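Local coordinates for folylpolyglutamate synthase/dihydrofolate synthase (Thermotoga maritima, PDB 1O5Z), which probably catalyses the ATP- and magnesium-dependent addition of L-glutamate to 7,8-dihydropteroate and to tetrahydrofolate polyglutamates in folate biosynthesis, at residues V242-L245 with N250-D253; L42-N47 with E116-E121; G322-H327 with D353-E358; G199-R204 with E221-K226; M69-L74 with Y79-Y84. All blocks are in the same frame, centred on the assembly; numbering follows the deposited sequence.

Contact 1 (V242-L245 with N250-D253)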
# COMPACT_ATOMS: atom_id res chain seq x y z
N VAL A 242 13.52 18.21 4.58
CA VAL A 242 13.51 17.47 5.82
C VAL A 242 14.09 18.39 6.89
O VAL A 242 15.20 18.85 6.75
CB VAL A 242 14.38 16.19 5.72
CG1 VAL A 242 14.54 15.51 7.08
CG2 VAL A 242 13.81 15.24 4.69
N LYS A 243 13.31 18.67 7.93
CA LYS A 243 13.80 19.48 9.05
C LYS A 243 14.41 18.56 10.10
O LYS A 243 15.41 18.91 10.69
CB LYS A 243 12.68 20.33 9.68
CG LYS A 243 12.11 21.44 8.78
CD LYS A 243 13.13 22.56 8.47
CE LYS A 243 13.69 22.38 7.04
NZ LYS A 243 14.83 23.32 6.67
N SER A 244 13.78 17.40 10.34
CA SER A 244 14.36 16.37 11.21
C SER A 244 13.56 15.08 11.22
O SER A 244 12.35 15.07 11.26
CB SER A 244 14.52 16.85 12.65
OG SER A 244 13.27 17.14 13.23
N LEU A 245 14.29 13.97 11.21
CA LEU A 245 13.73 12.66 11.30
C LEU A 245 13.83 12.22 12.75
O LEU A 245 14.86 12.31 13.37
CB LEU A 245 14.56 11.73 10.44
CG LEU A 245 14.65 12.10 8.97
CD1 LEU A 245 15.45 11.02 8.30
CD2 LEU A 245 13.29 12.19 8.29
N ASN A 250 8.46 13.14 12.38
CA ASN A 250 9.36 13.49 11.28
C ASN A 250 8.92 14.78 10.65
O ASN A 250 7.85 14.89 10.09
CB ASN A 250 9.40 12.37 10.25
CG ASN A 250 9.85 11.05 10.85
OD1 ASN A 250 11.06 10.85 11.08
ND2 ASN A 250 8.89 10.17 11.17
N ARG A 251 9.80 15.75 10.73
CA ARG A 251 9.43 17.13 10.56
C ARG A 251 10.02 17.65 9.24
O ARG A 251 11.18 17.41 8.91
CB ARG A 251 9.89 17.86 11.81
CG ARG A 251 9.43 19.27 11.99
CD ARG A 251 9.72 19.80 13.42
NE ARG A 251 9.32 18.87 14.51
CZ ARG A 251 8.11 18.81 15.11
NH1 ARG A 251 7.09 19.62 14.79
NH2 ARG A 251 7.92 17.90 16.07
N PHE A 252 9.19 18.34 8.45
CA PHE A 252 9.58 18.88 7.15
C PHE A 252 8.79 20.14 6.74
O PHE A 252 7.71 20.41 7.27
CB PHE A 252 9.47 17.79 6.08
CG PHE A 252 8.07 17.35 5.81
CD1 PHE A 252 7.37 16.58 6.75
CD2 PHE A 252 7.43 17.72 4.61
CE1 PHE A 252 6.02 16.15 6.49
CE2 PHE A 252 6.10 17.32 4.33
CZ PHE A 252 5.40 16.53 5.28
N ASP A 253 9.38 20.91 5.82
CA ASP A 253 8.69 22.01 5.11
C ASP A 253 8.23 21.52 3.74
O ASP A 253 8.86 20.64 3.15
CB ASP A 253 9.61 23.22 4.91
CG ASP A 253 10.24 23.70 6.19
OD1 ASP A 253 9.65 23.44 7.27
OD2 ASP A 253 11.33 24.32 6.21

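Contact 2 (L42-N47 with E116-E121)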
# COMPACT_ATOMS: atom_id res chain seq x y z
N LEU A 42 -18.88 -2.91 -14.31
CA LEU A 42 -19.36 -1.65 -13.80
C LEU A 42 -20.63 -1.13 -14.52
O LEU A 42 -21.54 -0.61 -13.88
CB LEU A 42 -18.23 -0.61 -13.86
CG LEU A 42 -17.11 -0.81 -12.83
CD1 LEU A 42 -15.94 0.13 -13.09
CD2 LEU A 42 -17.65 -0.54 -11.47
N SER A 43 -20.68 -1.29 -15.83
CA SER A 43 -21.84 -0.91 -16.59
C SER A 43 -23.08 -1.64 -16.11
O SER A 43 -24.12 -1.05 -16.00
CB SER A 43 -21.65 -1.28 -18.04
OG SER A 43 -22.76 -0.86 -18.80
N LYS A 44 -22.97 -2.93 -15.87
CA LYS A 44 -24.08 -3.73 -15.41
C LYS A 44 -24.46 -3.36 -13.97
O LYS A 44 -25.58 -3.58 -13.58
CB LYS A 44 -23.73 -5.23 -15.53
CG LYS A 44 -23.56 -5.71 -16.98
CD LYS A 44 -24.07 -7.16 -17.16
CE LYS A 44 -24.33 -7.53 -18.61
NZ LYS A 44 -25.75 -7.33 -19.15
N LEU A 45 -23.54 -2.76 -13.20
CA LEU A 45 -23.81 -2.27 -11.86
C LEU A 45 -24.28 -0.82 -11.83
O LEU A 45 -24.45 -0.25 -10.77
CB LEU A 45 -22.57 -2.42 -10.96
CG LEU A 45 -22.09 -3.86 -10.77
CD1 LEU A 45 -20.71 -3.90 -10.11
CD2 LEU A 45 -23.07 -4.73 -9.98
N GLY A 46 -24.47 -0.21 -12.99
CA GLY A 46 -24.93 1.19 -13.07
C GLY A 46 -23.82 2.24 -13.06
O GLY A 46 -24.06 3.40 -12.80
N ASN A 47 -22.60 1.81 -13.38
CA ASN A 47 -21.47 2.71 -13.46
C ASN A 47 -21.33 3.50 -12.15
O ASN A 47 -21.32 4.74 -12.14
CB ASN A 47 -21.60 3.65 -14.69
CG ASN A 47 -21.46 2.90 -16.02
OD1 ASN A 47 -20.58 2.11 -16.20
ND2 ASN A 47 -22.35 3.16 -16.92
N GLU A 116 -23.65 -10.54 -7.13
CA GLU A 116 -23.72 -11.97 -7.37
C GLU A 116 -24.44 -12.38 -8.67
O GLU A 116 -23.86 -13.12 -9.45
CB GLU A 116 -24.29 -12.70 -6.15
CG GLU A 116 -24.57 -14.21 -6.33
CD GLU A 116 -24.89 -14.95 -5.01
OE1 GLU A 116 -25.83 -14.52 -4.26
OE2 GLU A 116 -24.24 -15.99 -4.70
N PRO A 117 -25.68 -11.95 -8.92
CA PRO A 117 -26.32 -12.36 -10.16
C PRO A 117 -25.57 -11.84 -11.36
O PRO A 117 -25.47 -12.56 -12.32
CB PRO A 117 -27.72 -11.75 -10.08
CG PRO A 117 -27.63 -10.75 -9.05
CD PRO A 117 -26.56 -11.11 -8.09
N ILE A 118 -25.01 -10.65 -11.28
CA ILE A 118 -24.23 -10.10 -12.40
C ILE A 118 -22.99 -10.89 -12.61
O ILE A 118 -22.72 -11.29 -13.72
CB ILE A 118 -23.94 -8.61 -12.23
CG1 ILE A 118 -25.23 -7.83 -12.55
CG2 ILE A 118 -22.82 -8.14 -13.21
CD1 ILE A 118 -25.28 -6.49 -11.87
N LEU A 119 -22.27 -11.17 -11.53
CA LEU A 119 -21.09 -12.03 -11.63
C LEU A 119 -21.44 -13.42 -12.10
O LEU A 119 -20.66 -14.00 -12.79
CB LEU A 119 -20.39 -12.19 -10.31
CG LEU A 119 -19.87 -10.93 -9.67
CD1 LEU A 119 -19.40 -11.29 -8.25
CD2 LEU A 119 -18.79 -10.30 -10.49
N ASN A 120 -22.57 -13.96 -11.71
CA ASN A 120 -22.92 -15.33 -12.10
C ASN A 120 -23.09 -15.42 -13.59
O ASN A 120 -22.74 -16.42 -14.20
CB ASN A 120 -24.22 -15.80 -11.41
CG ASN A 120 -24.05 -16.06 -9.89
OD1 ASN A 120 -22.92 -16.20 -9.37
ND2 ASN A 120 -25.19 -16.11 -9.16
N GLU A 121 -23.64 -14.35 -14.15
CA GLU A 121 -23.88 -14.19 -15.57
C GLU A 121 -22.58 -14.03 -16.38
O GLU A 121 -22.38 -14.78 -17.34
CB GLU A 121 -24.77 -12.98 -15.76
CG GLU A 121 -25.29 -12.77 -17.17
CD GLU A 121 -25.82 -11.34 -17.36
OE1 GLU A 121 -25.46 -10.69 -18.40
OE2 GLU A 121 -26.57 -10.86 -16.46

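Contact 3 (G322-H327 with D353-E358)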
# COMPACT_ATOMS: atom_id res chain seq x y z
N GLY A 322 7.62 -5.58 5.72
CA GLY A 322 7.38 -6.71 4.86
C GLY A 322 8.44 -7.03 3.83
O GLY A 322 8.18 -7.89 2.98
N ALA A 323 9.58 -6.31 3.83
CA ALA A 323 10.72 -6.58 2.95
C ALA A 323 10.82 -8.08 2.72
O ALA A 323 10.75 -8.84 3.69
CB ALA A 323 12.02 -6.07 3.59
N HIS A 324 10.89 -8.48 1.45
CA HIS A 324 11.03 -9.90 1.04
C HIS A 324 11.88 -10.02 -0.24
O HIS A 324 11.84 -11.04 -0.93
CB HIS A 324 9.66 -10.54 0.83
CG HIS A 324 8.81 -9.80 -0.14
ND1 HIS A 324 7.88 -8.86 0.25
CD2 HIS A 324 8.81 -9.77 -1.49
CE1 HIS A 324 7.31 -8.32 -0.82
NE2 HIS A 324 7.86 -8.86 -1.89
N ASN A 325 12.64 -8.96 -0.53
CA ASN A 325 13.51 -8.83 -1.70
C ASN A 325 14.82 -8.50 -1.13
O ASN A 325 14.88 -7.83 -0.10
CB ASN A 325 13.21 -7.55 -2.46
CG ASN A 325 12.05 -7.64 -3.29
OD1 ASN A 325 11.44 -8.68 -3.40
ND2 ASN A 325 11.69 -6.54 -3.89
N PRO A 326 15.88 -8.83 -1.82
CA PRO A 326 17.17 -8.29 -1.44
C PRO A 326 17.11 -6.76 -1.43
O PRO A 326 17.56 -6.14 -0.48
CB PRO A 326 18.11 -8.83 -2.51
CG PRO A 326 17.36 -9.95 -3.18
CD PRO A 326 15.94 -9.73 -2.99
N HIS A 327 16.54 -6.17 -2.48
CA HIS A 327 16.31 -4.74 -2.54
C HIS A 327 15.54 -4.17 -1.33
O HIS A 327 16.01 -3.24 -0.69
CB HIS A 327 15.56 -4.38 -3.81
CG HIS A 327 15.43 -2.90 -4.02
ND1 HIS A 327 14.30 -2.19 -3.66
CD2 HIS A 327 16.31 -1.99 -4.50
CE1 HIS A 327 14.48 -0.90 -3.94
NE2 HIS A 327 15.69 -0.76 -4.45
N ASP A 353 10.33 -19.95 0.35
CA ASP A 353 11.41 -20.51 -0.44
C ASP A 353 11.35 -19.99 -1.87
O ASP A 353 12.31 -20.14 -2.60
CB ASP A 353 11.47 -22.05 -0.33
CG ASP A 353 10.63 -22.77 -1.35
OD1 ASP A 353 9.42 -22.48 -1.46
OD2 ASP A 353 11.09 -23.68 -2.08
N ASP A 354 10.24 -19.35 -2.24
CA ASP A 354 10.09 -18.73 -3.56
C ASP A 354 10.80 -17.39 -3.64
O ASP A 354 10.73 -16.72 -4.65
CB ASP A 354 8.61 -18.57 -3.95
CG ASP A 354 7.86 -17.56 -3.10
OD1 ASP A 354 8.32 -17.21 -1.98
OD2 ASP A 354 6.77 -17.07 -3.46
N LYS A 355 11.48 -17.00 -2.58
CA LYS A 355 12.17 -15.74 -2.55
C LYS A 355 13.67 -15.98 -2.51
O LYS A 355 14.11 -17.12 -2.32
CB LYS A 355 11.66 -14.93 -1.35
CG LYS A 355 10.45 -14.10 -1.78
CD LYS A 355 9.30 -14.16 -0.82
CE LYS A 355 8.07 -13.50 -1.42
NZ LYS A 355 7.40 -14.37 -2.41
N ASN A 356 14.45 -14.93 -2.74
CA ASN A 356 15.90 -15.09 -2.70
C ASN A 356 16.45 -15.03 -1.27
O ASN A 356 17.05 -14.03 -0.84
CB ASN A 356 16.59 -14.11 -3.61
CG ASN A 356 17.90 -14.61 -4.05
OD1 ASN A 356 18.78 -14.85 -3.23
ND2 ASN A 356 18.05 -14.83 -5.35
N ARG A 357 16.23 -16.13 -0.55
CA ARG A 357 16.52 -16.20 0.86
C ARG A 357 17.88 -15.71 1.20
O ARG A 357 18.04 -14.92 2.13
CB ARG A 357 16.40 -17.63 1.35
CG ARG A 357 15.01 -18.03 1.63
CD ARG A 357 14.90 -19.44 2.01
NE ARG A 357 13.58 -19.77 2.50
CZ ARG A 357 13.19 -21.02 2.74
NH1 ARG A 357 14.05 -22.02 2.52
NH2 ARG A 357 11.96 -21.27 3.18
N GLU A 358 18.87 -16.20 0.47
CA GLU A 358 20.27 -15.96 0.77
C GLU A 358 20.63 -14.50 0.55
O GLU A 358 21.27 -13.87 1.38
CB GLU A 358 21.10 -16.86 -0.14
CG GLU A 358 22.61 -16.73 -0.08
CD GLU A 358 23.24 -17.37 -1.30
OE1 GLU A 358 23.89 -16.67 -2.09
OE2 GLU A 358 23.00 -18.57 -1.50
O HOH W 1 13.67 -12.40 -2.75

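Contact 4 (G199-R204 with E221-K226)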
# COMPACT_ATOMS: atom_id res chain seq x y z
N GLY A 199 -0.68 5.52 -18.57
CA GLY A 199 -2.07 5.24 -19.01
C GLY A 199 -3.18 5.75 -18.10
O GLY A 199 -4.35 5.76 -18.50
N ILE A 200 -2.83 6.14 -16.86
CA ILE A 200 -3.76 6.84 -15.94
C ILE A 200 -3.79 8.36 -16.13
O ILE A 200 -4.54 9.04 -15.43
CB ILE A 200 -3.45 6.49 -14.46
CG1 ILE A 200 -2.23 7.26 -13.91
CG2 ILE A 200 -3.16 4.97 -14.32
CD1 ILE A 200 -2.18 7.20 -12.35
N ILE A 201 -2.97 8.89 -17.03
CA ILE A 201 -3.07 10.30 -17.44
C ILE A 201 -4.29 10.49 -18.34
O ILE A 201 -4.42 9.80 -19.35
CB ILE A 201 -1.81 10.81 -18.16
CG1 ILE A 201 -0.58 10.67 -17.26
CG2 ILE A 201 -2.00 12.28 -18.58
CD1 ILE A 201 0.78 10.94 -17.95
N LYS A 202 -5.14 11.45 -17.96
CA LYS A 202 -6.45 11.65 -18.57
C LYS A 202 -6.55 13.07 -19.10
O LYS A 202 -5.89 13.99 -18.59
CB LYS A 202 -7.53 11.37 -17.54
CG LYS A 202 -7.59 9.90 -17.06
CD LYS A 202 -7.95 8.92 -18.20
CE LYS A 202 -7.66 7.49 -17.82
NZ LYS A 202 -8.17 7.12 -16.46
N GLU A 203 -7.38 13.25 -20.12
CA GLU A 203 -7.48 14.50 -20.85
C GLU A 203 -7.75 15.69 -19.94
O GLU A 203 -8.73 15.72 -19.23
CB GLU A 203 -8.58 14.41 -21.90
CG GLU A 203 -8.71 15.63 -22.81
CD GLU A 203 -7.61 15.74 -23.85
OE1 GLU A 203 -6.88 14.73 -24.06
OE2 GLU A 203 -7.49 16.83 -24.45
N ARG A 204 -6.86 16.66 -19.96
CA ARG A 204 -7.01 17.87 -19.17
C ARG A 204 -6.88 17.65 -17.67
O ARG A 204 -6.89 18.60 -16.93
CB ARG A 204 -8.36 18.53 -19.44
CG ARG A 204 -8.49 18.98 -20.85
CD ARG A 204 -8.02 20.37 -21.04
NE ARG A 204 -7.82 20.67 -22.44
CZ ARG A 204 -7.37 21.83 -22.89
NH1 ARG A 204 -7.11 22.81 -22.03
NH2 ARG A 204 -7.19 22.02 -24.20
N GLU A 221 5.83 13.32 -19.74
CA GLU A 221 5.75 14.62 -20.39
C GLU A 221 5.03 14.53 -21.71
O GLU A 221 4.17 15.34 -22.00
CB GLU A 221 7.16 15.20 -20.65
CG GLU A 221 7.82 15.76 -19.39
CD GLU A 221 9.33 15.94 -19.52
OE1 GLU A 221 9.87 15.94 -20.66
OE2 GLU A 221 9.99 16.05 -18.47
N ASP A 222 5.43 13.54 -22.52
CA ASP A 222 4.84 13.34 -23.83
C ASP A 222 3.35 13.02 -23.72
O ASP A 222 2.55 13.60 -24.43
CB ASP A 222 5.60 12.26 -24.61
CG ASP A 222 7.03 12.69 -24.96
OD1 ASP A 222 7.56 12.28 -26.03
OD2 ASP A 222 7.71 13.46 -24.24
N VAL A 223 2.98 12.13 -22.80
CA VAL A 223 1.55 11.81 -22.62
C VAL A 223 0.70 12.97 -22.11
O VAL A 223 -0.35 13.28 -22.70
CB VAL A 223 1.35 10.58 -21.73
CG1 VAL A 223 -0.13 10.30 -21.57
CG2 VAL A 223 2.08 9.38 -22.36
N ALA A 224 1.16 13.63 -21.06
CA ALA A 224 0.49 14.82 -20.50
C ALA A 224 0.38 15.96 -21.52
O ALA A 224 -0.67 16.57 -21.65
CB ALA A 224 1.23 15.32 -19.26
N ARG A 225 1.46 16.25 -22.23
CA ARG A 225 1.42 17.28 -23.25
C ARG A 225 0.37 16.93 -24.30
O ARG A 225 -0.37 17.78 -24.73
CB ARG A 225 2.81 17.43 -23.90
CG ARG A 225 2.88 18.45 -25.05
CD ARG A 225 4.31 18.72 -25.59
NE ARG A 225 5.18 17.52 -25.59
CZ ARG A 225 6.20 17.27 -24.72
NH1 ARG A 225 6.54 18.12 -23.75
NH2 ARG A 225 6.89 16.14 -24.83
N LYS A 226 0.31 15.66 -24.69
CA LYS A 226 -0.71 15.16 -25.62
C LYS A 226 -2.10 15.28 -25.05
O LYS A 226 -3.00 15.69 -25.76
CB LYS A 226 -0.49 13.68 -25.94
CG LYS A 226 0.13 13.40 -27.28
CD LYS A 226 0.39 11.88 -27.44
CE LYS A 226 0.17 11.37 -28.89
NZ LYS A 226 1.23 11.76 -29.86
O HOH W 2 -5.25 16.84 -25.52

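Contact 5 (M69-L74 with Y79-Y84)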
# COMPACT_ATOMS: atom_id res chain seq x y z
N MET A 69 -2.26 9.11 2.62
CA MET A 69 -2.07 10.49 3.03
C MET A 69 -3.17 11.43 2.45
O MET A 69 -3.76 12.27 3.15
CB MET A 69 -0.71 10.95 2.58
CG MET A 69 0.43 10.32 3.35
SD MET A 69 2.03 10.81 2.63
CE MET A 69 3.21 9.83 3.55
N VAL A 70 -3.44 11.24 1.16
CA VAL A 70 -4.50 11.98 0.51
C VAL A 70 -5.84 11.70 1.17
O VAL A 70 -6.56 12.64 1.46
CB VAL A 70 -4.50 11.71 -1.01
CG1 VAL A 70 -5.69 12.29 -1.64
CG2 VAL A 70 -3.29 12.36 -1.64
N SER A 71 -6.18 10.44 1.41
CA SER A 71 -7.47 10.12 2.05
C SER A 71 -7.52 10.72 3.39
O SER A 71 -8.51 11.23 3.75
CB SER A 71 -7.73 8.62 2.24
OG SER A 71 -7.45 7.96 1.01
N ASN A 72 -6.49 10.51 4.18
CA ASN A 72 -6.46 10.99 5.54
C ASN A 72 -6.64 12.48 5.67
O ASN A 72 -7.37 12.93 6.54
CB ASN A 72 -5.22 10.49 6.27
CG ASN A 72 -5.51 9.18 6.96
OD1 ASN A 72 -6.40 9.14 7.82
ND2 ASN A 72 -4.85 8.11 6.55
N ILE A 73 -6.06 13.23 4.74
CA ILE A 73 -6.19 14.68 4.78
C ILE A 73 -7.65 15.12 4.46
O ILE A 73 -8.21 16.00 5.11
CB ILE A 73 -5.21 15.34 3.81
CG1 ILE A 73 -3.78 15.17 4.33
CG2 ILE A 73 -5.54 16.85 3.63
CD1 ILE A 73 -2.72 15.56 3.29
N LEU A 74 -8.23 14.48 3.44
CA LEU A 74 -9.59 14.79 3.06
C LEU A 74 -10.58 14.35 4.09
O LEU A 74 -11.57 15.04 4.33
CB LEU A 74 -9.92 14.11 1.75
CG LEU A 74 -9.17 14.60 0.50
CD1 LEU A 74 -9.37 13.58 -0.61
CD2 LEU A 74 -9.68 15.96 0.05
N TYR A 79 -14.52 15.71 4.33
CA TYR A 79 -15.12 15.01 3.18
C TYR A 79 -15.50 13.56 3.54
O TYR A 79 -14.82 12.88 4.32
CB TYR A 79 -14.17 14.97 1.95
CG TYR A 79 -13.88 16.32 1.33
CD1 TYR A 79 -12.73 16.99 1.67
CD2 TYR A 79 -14.75 16.93 0.43
CE1 TYR A 79 -12.42 18.21 1.13
CE2 TYR A 79 -14.45 18.19 -0.11
CZ TYR A 79 -13.26 18.81 0.26
OH TYR A 79 -12.86 20.03 -0.22
N ARG A 80 -16.56 13.08 2.90
CA ARG A 80 -16.88 11.68 2.97
C ARG A 80 -16.04 11.00 1.89
O ARG A 80 -16.28 11.21 0.68
CB ARG A 80 -18.37 11.45 2.75
CG ARG A 80 -18.83 10.04 3.04
CD ARG A 80 -20.35 9.89 3.11
NE ARG A 80 -20.63 9.27 4.40
CZ ARG A 80 -21.23 8.11 4.61
NH1 ARG A 80 -21.74 7.40 3.64
NH2 ARG A 80 -21.34 7.67 5.83
N VAL A 81 -15.08 10.18 2.34
CA VAL A 81 -14.06 9.64 1.47
C VAL A 81 -14.12 8.12 1.38
O VAL A 81 -14.10 7.45 2.39
CB VAL A 81 -12.65 10.05 2.00
CG1 VAL A 81 -11.50 9.50 1.15
CG2 VAL A 81 -12.57 11.56 2.07
N GLY A 82 -14.19 7.58 0.16
CA GLY A 82 -13.91 6.17 -0.07
C GLY A 82 -12.45 6.06 -0.46
O GLY A 82 -11.91 6.92 -1.14
N SER A 83 -11.77 5.03 -0.00
CA SER A 83 -10.40 4.82 -0.38
C SER A 83 -10.21 3.33 -0.66
O SER A 83 -10.80 2.45 -0.03
CB SER A 83 -9.42 5.35 0.70
OG SER A 83 -9.68 4.79 1.98
N TYR A 84 -9.40 3.09 -1.69
CA TYR A 84 -9.24 1.78 -2.32
C TYR A 84 -7.76 1.40 -2.39
O TYR A 84 -7.00 2.12 -3.00
CB TYR A 84 -9.86 1.77 -3.72
CG TYR A 84 -9.82 0.41 -4.30
CD1 TYR A 84 -10.35 -0.67 -3.62
CD2 TYR A 84 -9.19 0.17 -5.50
CE1 TYR A 84 -10.29 -1.95 -4.15
CE2 TYR A 84 -9.11 -1.10 -6.03
CZ TYR A 84 -9.66 -2.15 -5.37
OH TYR A 84 -9.56 -3.42 -5.91

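Contact 1 (V242-L245 with N250-D253)
A classic beta bulge interrupts the hairpin formed by 242-245 and 250-253: Lys243 and Ser244 together face Arg251, so the register slips by one residue beyond the antiparallel non-hydrogen-bonded pair Val242-Phe252. The carbonyl of Arg251 is the hub. Its O accepts Lys243 N at 2.7 Å and Ser244 N at 3.0 Å, and both donors approach from the same face of the carbonyl plane, tilted out of it. The return bond, Arg251 N to Ser244 O at 2.7 Å, is almost straight (177°) and lies in the carbonyl plane.

The bulged Lys243 points toward the partner strand. With CG anti to its carbonyl carbon (chi1 -67°) and further bends at chi2 and chi3, its chain crosses Asp253 at about a right angle. CG lies 3.5 Å from Asp253 OD1 and CE 3.2 Å from Asp253 OD2, whereas the salt bridge from Lys243 NZ to Asp253 OD2 is long at 3.7 Å. Asp253 OD1 is bonded to the backbone N of Asp262 on the third strand. At the turn end, Asn250 OD1 sits 3.2 Å from Leu245 CA and accepts from Lys246 N while also bonding Tyr339 OH. Arg251 shares one face with Ser244, whose OG lies near the plane of the guanidinium at its edge, and pairs with Glu249. Val242 and Phe252 occupy the other face, against Ile273 of helix 271-286. One extra residue on the outer strand, two N-H groups on one carbonyl: this is the signature of a classic bulge in an antiparallel beta hairpin.

Contact 2 (L42-N47 with E116-E121)
Leu45 and Ile118 cross obliquely, joining the C-terminal end of helix 36-44, which closes in a Schellman motif with Gly46 at positive phi, to the side of helix 105-122. Their methyl ends meet closely: Leu45 CD2 is 3.4 Å from Ile118 CD1, tighter than usual for two carbons. Ile118 uses both branches. CG1 stands anti to its own carbonyl carbon (chi1 -76°) and carries CD1 to the end of helix 36-44, while CG2 rests 3.8 Å from Lys44 CB. Behind this pair, Leu45 also touches Met115 and Ile118 touches Leu41, so the apolar seam continues between the two helices.

Outside it the charged residues Lys44 and Glu121 lie at the protein surface. Their side chains cross at about a right angle: the lysine bends at chi2 and chi4, and the glutamate, with CG anti to its backbone N, runs out extended to meet it. Glu121 OE1 lies 3.4 Å from Lys44 CE and 3.5 Å from Lys44 NZ, so the carboxylate oxygen meets the last methylene as nearly as the ammonium in this salt bridge. Ile118 CD1 also comes within 3.4 Å of the backbone carbonyl oxygen, Lys44 O.

Contact 3 (G322-H327 with D353-E358)
Lys355 CE comes up obliquely to the imidazole of His324, 3.8 Å from His324 CD2; CD and CE pass His324 CB, and Lys355 CG lies 3.5 Å from His324 O. His324 ND1 donates to Gly322 O at 2.9 Å, the acceptor lying 18° out of the ring plane. The other flat group is the guanidinium of Arg357: Asp353 CB covers one face, offset toward the rim, and the Arg357 nitrogens bond the backbone oxygens of Ile351, Lys382 and Asp383.

His324 CG sits between its backbone N and carbonyl carbon (chi1 55°), which turns the ring back over its own loop to Gly322. The two loops belong to the glutamate ligase domain of the Mur ligase family, and each leads into a helix, 326-339 and 357-361. Asn356 is the N-cap of the second, its OD1 accepting Asp359 N, and its CB is 4.3 Å from Pro326 CG in the first turn of the other helix. Between the loops a water donates to His324 O at 2.9 Å and accepts from Asn356 N at 2.6 Å. With an alanine here instead of His324, Gly322 O would probably lose its imidazole donor and the Lys355 chain would be freer to swing. Lys355 NZ makes a salt bridge with Asp354, weak as a hydrogen bond, and another with a bound sulfate, probably from the crystallisation liquor.

Contact 4 (G199-R204 with E221-K226)
Ile201 turns both of its branches toward Val223 and Ala224: CG1 is anti to the carbonyl carbon (chi1 -60°), chi2 of 171° stretches CD1 outward, and CG2 takes the place anti to the backbone N. Val223 answers with CG1 anti to its own N (chi1 180°), which sets that methyl in the crook of the isoleucine. Val223 CG1 is 3.8 Å from Ile201 CD1 and 3.8 Å from Ile201 CB, the two side chains crossing obliquely. Ile201 CG2 goes past the valine to the helix backbone, 4.0 Å from Ala224 CA.

The loop of 199-204 leads into strand 207-209, and helix 214-227 is the connection that carries the chain from that strand to its parallel neighbour 231-233, a beta-alpha-beta crossover in the Mur ligase middle domain. Ile201 thus packs against the last turns of the crossover helix, where it also meets Lys227 and Ser229. Cutting it back to an alanine would probably open a gap beside Val223 CG1 and let the loop shift against the helix.

Further along, at the surface, a water donates both to Glu203 OE2 and to Lys226 O in the last turn of the helix, each modelled at a short 2.5 Å from the water oxygen. A backbone bond between Arg204 and Lys227 ties the loop to the same helix end. Lys202 points the other way, and its NZ bonds Val168 O and Asn166 OD1.

Contact 5 (M69-L74 with Y79-Y84)
Helix 69-74 and strand 81-84 run nearly antiparallel, at 167°, with their axes 8.9 Å apart at closest approach. Near the turn the chains draw together, and Tyr79 N donates to Leu74 O at 3.0 Å, a bent bond (139° at the hydrogen) whose donor is tilted from the carbonyl plane. The same oxygen also lies in the plane of the Tyr79 ring at its edge, 3.5 Å from Tyr79 CD1.

Leu74 does most of the apolar work. Its CD2 touches Tyr79 CD1 at 3.6 Å, the two side chains crossing obliquely, and its CB meets Val81 CG2 at 3.7 Å. Val81 holds CG1 anti to its backbone N (chi1 179°), which brings that methyl up to Ser71 CB, 4.0 Å away, while CG2 stays with the leucine: one valine bridges Ser71 and Leu74, about one turn apart on the helix. One turn back toward the N-terminus of the helix, Ser71 OG lies 3.3 Å from Ser83 CB. The two buried hydroxyls are served by other groups, Ser71 OG by Ala67 O in its own helix and Ser83 OG by Glu100. Tyr79 OH reaches Pro289 O.

This is the second half of a beta-alpha-beta crossover: helix 63-77, which follows the P-loop in this family, carries the chain from strand 53-58 past strand 151-155 to strand 81-84. Val70 and Ser71 touch Val153, and Leu74 touches Ile151, of that middle strand, while Met69 and Ile73 on another side of the helix pack against helix 271-286.

Contact 5 is the buried one, an apolar helix-on-sheet interface whose serine and tyrosine hydroxyls have partners within the protein. Contact 4 lies on another crossover of the same eight-stranded sheet, partly buried, with isoleucine and valine inside and a water at the rim. Contacts 2 and 3 are at the surface: the first couples tight methyl packing to a salt bridge, the second relies on a lysine chain and a water between two helix starts in the glutamate ligase domain. Contact 1, a hairpin held by backbone bonds, is separate from that sheet, yet it shares helix 271-286 with contact 5, and their nearest atoms are about 7 Å apart. Contacts 1 and 2 lie on opposite sides of the chain's centre.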